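Malonyl CoA-acyl carrier protein transacylase (Burkholderia pseudomallei, PDB 3G87) probably catalyses transfer of the malonyl group from malonyl-CoA to holo-acyl carrier protein. Local coordinates at residues Gln60-Gln63 with Pro64-Val68; Arg250-Glu253 with Ser254-Leu258. One frame throughout, in Å; residues are numbered along the deposited sequence.

Contact 1 (Gln60-Gln63 with Pro64-Val68); sequences QFTQ and PALYV
The pyrrolidine ring of P64 rests on the preceding turn by one corner: its CD lies 3.2 Å from F61 O and 3.3 Å from Q60 O, where the amide hydrogen of another residue would point to Q60 O. Of the aromatic rings, F61 leans out onto L47. Y67 has CG anti to its backbone N (chi1 175°), which carries the ring away from Q63 and leaves CB against the Q63 carbonyl, while OH is hydrogen-bonded to the carbonyl of F107. Because proline has no N-H to give, helix 59-81 kinks at P64, and the regular i to i+4 ladder resumes immediately after it. A65 N donates a hydrogen bond to F61 O at 3.1 Å, L66 N one to T62 O at 2.9 Å that is nearly straight (N-H...O 170°), and Y67 N one to Q63 O at 3.1 Å. T62 and L66 run side by side on one flank, with T62 CG2 3.9 Å from L66 CD1. L66 CG lies 3.2 Å from T62 O, the oxygen that accepts the L66 N-H, while A65 CB touches the carbonyls of F61 and T62. T62 OG1 stands beside its backbone N and reaches back to the carbonyl of L56 in a hydrogen bond, tying the helix start to the loop before it. Three helices and a loop surround the turn: F61, A65 and V68 face helix 44-50, Q60, Q63 and Y67 meet helix 107-123, Y67 also packs on helix 94-101, and Q63 and L66 touch L93 in the probable nucleophile-elbow turn that follows strand 87-90.

Contact 2 (Arg250-Glu253 with Ser254-Leu258); sequences RWCE and SIRYL
From its N-cap at R250 the backbone turns directly into helix 251-264, with I255, R256 and Y257 donating to the carbonyls of W251, C252 and E253; R256 N to C252 O is 2.9 Å. S254 doubles the hold on the capping residue: its OG donates to R250 O at 2.7 Å, coming from above the carbonyl plane (39° out of it), and its N adds a weak bond to the same oxygen at 3.0 Å. Placing OG beside the backbone N (chi1 -67°) is what turns the hydroxyl back to that carbonyl. R250 and E253 close the first turn with a side-on salt bridge, NE to OE1 at 2.8 Å and NH2 to OE2 at 2.6 Å. Both oxygens lie in the guanidinium plane, yet both nitrogens stand above the carboxylate plane. R250 NH1 goes on to the carbonyl of V227, which probably helps to fix the group's rotation. I255 covers one face of the W251 indole, its CG1 making a CH-pi contact 3.9 Å from the centroid of the five-membered ring (26° off the normal), and its CD1 reaches W251 CZ2 at 3.6 Å. W251 NE1 is buried here without a polar partner. C252 SG sits over a face of the R256 guanidinium, 4.0 Å from R256 NE, which hydrogen-bonds T291 OG1. The helix start lies against the probable nucleophile elbow, where W251 meets the H91 ring. W251, I255 and R256 pack on helix 279-289, S254, Y257 and L258 on strand 223-224, and W251 and C252 on strand 153-159.

Both contacts are local helix turns, so neither closes a long loop; they follow in series, contact 1 early in the chain and contact 2 near the end of the modelled part. Their centres are 24 Å apart, on opposite sides of the molecule's centre, with nearest atoms about 12 Å apart. Contact 1 packs helix 59-81 among helices 44-50, 94-101 and 107-123. Contact 2 connects edge strand 223-224 of the parallel sheet with helix 279-289 and strand 153-159 of the antiparallel sheet. Between them lies the probable nucleophile elbow: contact 1 lies beside it through L93, and contact 2 through H91.

Contact 1 (Gln60-Gln63 with Pro64-Val68)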
# COMPACT_ATOMS: atom_id res chain seq x y z
N GLN A 60 10.86 8.02 -2.91
CA GLN A 60 10.80 9.14 -1.97
C GLN A 60 9.76 10.13 -2.44
O GLN A 60 9.25 10.87 -1.66
CB GLN A 60 12.19 9.78 -1.74
CG GLN A 60 12.88 10.35 -2.99
CD GLN A 60 13.60 9.29 -3.86
OE1 GLN A 60 13.14 8.13 -3.99
NE2 GLN A 60 14.72 9.69 -4.45
N PHE A 61 9.41 10.08 -3.73
CA PHE A 61 8.38 10.95 -4.30
C PHE A 61 7.05 10.22 -4.54
O PHE A 61 5.98 10.74 -4.28
CB PHE A 61 8.85 11.59 -5.64
CG PHE A 61 10.08 12.47 -5.50
CD1 PHE A 61 9.99 13.75 -4.95
CD2 PHE A 61 11.34 12.02 -5.94
CE1 PHE A 61 11.13 14.53 -4.81
CE2 PHE A 61 12.46 12.80 -5.81
CZ PHE A 61 12.37 14.04 -5.23
N THR A 62 7.11 9.02 -5.03
CA THR A 62 5.92 8.22 -5.21
C THR A 62 4.96 8.21 -4.02
O THR A 62 3.79 8.29 -4.18
CB THR A 62 6.28 6.77 -5.47
OG1 THR A 62 7.29 6.70 -6.44
CG2 THR A 62 5.11 6.05 -5.97
N GLN A 63 5.53 8.10 -2.84
CA GLN A 63 4.81 7.89 -1.62
C GLN A 63 4.01 9.10 -1.14
O GLN A 63 2.85 8.96 -0.87
CB GLN A 63 5.72 7.30 -0.56
CG GLN A 63 5.93 5.79 -0.65
CD GLN A 63 6.59 5.21 0.55
OE1 GLN A 63 7.59 4.56 0.44
NE2 GLN A 63 6.05 5.46 1.69
N PRO A 64 4.63 10.27 -1.09
CA PRO A 64 3.89 11.49 -0.83
C PRO A 64 2.88 11.78 -1.89
O PRO A 64 1.86 12.23 -1.53
CB PRO A 64 4.97 12.54 -0.82
CG PRO A 64 6.12 11.88 -0.50
CD PRO A 64 6.06 10.57 -1.07
N ALA A 65 3.18 11.49 -3.14
CA ALA A 65 2.23 11.63 -4.27
C ALA A 65 0.98 10.81 -4.08
O ALA A 65 -0.13 11.32 -4.18
CB ALA A 65 2.90 11.26 -5.57
N LEU A 66 1.15 9.52 -3.83
CA LEU A 66 0.03 8.64 -3.54
C LEU A 66 -0.81 9.12 -2.38
O LEU A 66 -2.04 9.25 -2.51
CB LEU A 66 0.55 7.23 -3.25
CG LEU A 66 1.13 6.55 -4.50
CD1 LEU A 66 1.85 5.25 -4.06
CD2 LEU A 66 0.07 6.28 -5.58
N TYR A 67 -0.16 9.42 -1.27
CA TYR A 67 -0.84 9.80 -0.05
C TYR A 67 -1.74 11.00 -0.27
O TYR A 67 -2.90 10.99 0.16
CB TYR A 67 0.17 10.11 1.08
CG TYR A 67 -0.47 10.64 2.38
CD1 TYR A 67 -0.99 9.77 3.35
CD2 TYR A 67 -0.55 12.02 2.62
CE1 TYR A 67 -1.57 10.24 4.53
CE2 TYR A 67 -1.18 12.52 3.79
CZ TYR A 67 -1.64 11.63 4.75
OH TYR A 67 -2.23 12.11 5.91
N VAL A 68 -1.21 12.03 -0.91
CA VAL A 68 -1.97 13.28 -1.05
C VAL A 68 -3.11 13.07 -2.06
O VAL A 68 -4.25 13.50 -1.83
CB VAL A 68 -1.06 14.45 -1.48
CG1 VAL A 68 -1.88 15.71 -1.64
CG2 VAL A 68 0.05 14.66 -0.44

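Contact 2 (Arg250-Glu253 with Ser254-Leu258)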
# COMPACT_ATOMS: atom_id res chain seq x y z
N ARG A 250 -0.42 -8.33 3.63
CA ARG A 250 -1.35 -9.47 3.51
C ARG A 250 -2.67 -8.99 2.99
O ARG A 250 -3.70 -9.07 3.68
CB ARG A 250 -1.46 -10.21 4.82
CG ARG A 250 -0.21 -11.11 5.06
CD ARG A 250 -0.09 -11.51 6.57
NE ARG A 250 -1.05 -12.53 6.96
CZ ARG A 250 -1.28 -12.88 8.22
NH1 ARG A 250 -0.67 -12.25 9.21
NH2 ARG A 250 -2.17 -13.83 8.50
N TRP A 251 -2.65 -8.54 1.76
CA TRP A 251 -3.78 -8.01 1.08
C TRP A 251 -4.97 -8.95 0.88
O TRP A 251 -6.07 -8.58 1.22
CB TRP A 251 -3.38 -7.33 -0.20
CG TRP A 251 -4.48 -6.59 -0.74
CD1 TRP A 251 -5.24 -6.94 -1.79
CD2 TRP A 251 -5.05 -5.42 -0.22
NE1 TRP A 251 -6.20 -6.07 -1.98
CE2 TRP A 251 -6.12 -5.11 -1.03
CE3 TRP A 251 -4.73 -4.57 0.84
CZ2 TRP A 251 -6.89 -4.00 -0.83
CZ3 TRP A 251 -5.48 -3.49 1.04
CH2 TRP A 251 -6.56 -3.20 0.22
N CYS A 252 -4.73 -10.12 0.31
CA CYS A 252 -5.71 -11.14 0.06
C CYS A 252 -6.45 -11.54 1.31
O CYS A 252 -7.63 -11.56 1.33
CB CYS A 252 -5.09 -12.36 -0.68
SG CYS A 252 -6.16 -13.73 -1.02
N GLU A 253 -5.71 -11.86 2.35
CA GLU A 253 -6.24 -12.21 3.65
C GLU A 253 -6.98 -11.07 4.30
O GLU A 253 -7.84 -11.28 5.03
CB GLU A 253 -5.13 -12.64 4.60
CG GLU A 253 -4.70 -14.06 4.58
CD GLU A 253 -3.44 -14.30 5.39
OE1 GLU A 253 -2.38 -13.90 4.97
OE2 GLU A 253 -3.52 -14.84 6.47
N SER A 254 -6.62 -9.86 4.01
CA SER A 254 -7.31 -8.73 4.57
C SER A 254 -8.69 -8.56 3.95
O SER A 254 -9.64 -8.43 4.61
CB SER A 254 -6.47 -7.46 4.41
OG SER A 254 -5.33 -7.48 5.17
N ILE A 255 -8.74 -8.57 2.65
CA ILE A 255 -9.97 -8.61 1.93
C ILE A 255 -10.84 -9.78 2.35
O ILE A 255 -11.95 -9.59 2.71
CB ILE A 255 -9.74 -8.67 0.40
CG1 ILE A 255 -8.91 -7.50 -0.04
CG2 ILE A 255 -11.01 -8.75 -0.36
CD1 ILE A 255 -9.53 -6.23 0.14
N ARG A 256 -10.31 -10.98 2.29
CA ARG A 256 -11.03 -12.19 2.73
C ARG A 256 -11.56 -12.08 4.19
O ARG A 256 -12.67 -12.55 4.52
CB ARG A 256 -10.12 -13.42 2.57
CG ARG A 256 -10.09 -13.94 1.13
CD ARG A 256 -9.15 -15.16 0.96
NE ARG A 256 -9.45 -15.94 -0.23
CZ ARG A 256 -8.73 -17.01 -0.64
NH1 ARG A 256 -7.63 -17.41 0.03
NH2 ARG A 256 -9.10 -17.67 -1.74
N TYR A 257 -10.79 -11.45 5.07
CA TYR A 257 -11.29 -11.20 6.40
C TYR A 257 -12.53 -10.31 6.31
O TYR A 257 -13.48 -10.54 7.03
CB TYR A 257 -10.22 -10.54 7.30
CG TYR A 257 -10.75 -10.15 8.68
CD1 TYR A 257 -10.96 -11.12 9.66
CD2 TYR A 257 -11.08 -8.81 8.98
CE1 TYR A 257 -11.48 -10.76 10.93
CE2 TYR A 257 -11.57 -8.44 10.27
CZ TYR A 257 -11.75 -9.41 11.24
OH TYR A 257 -12.24 -9.10 12.53
N LEU A 258 -12.53 -9.30 5.44
CA LEU A 258 -13.73 -8.47 5.33
C LEU A 258 -14.89 -9.22 4.77
O LEU A 258 -16.00 -9.02 5.25
CB LEU A 258 -13.50 -7.19 4.49
CG LEU A 258 -12.44 -6.32 5.18
CD1 LEU A 258 -11.90 -5.21 4.28
CD2 LEU A 258 -12.91 -5.82 6.54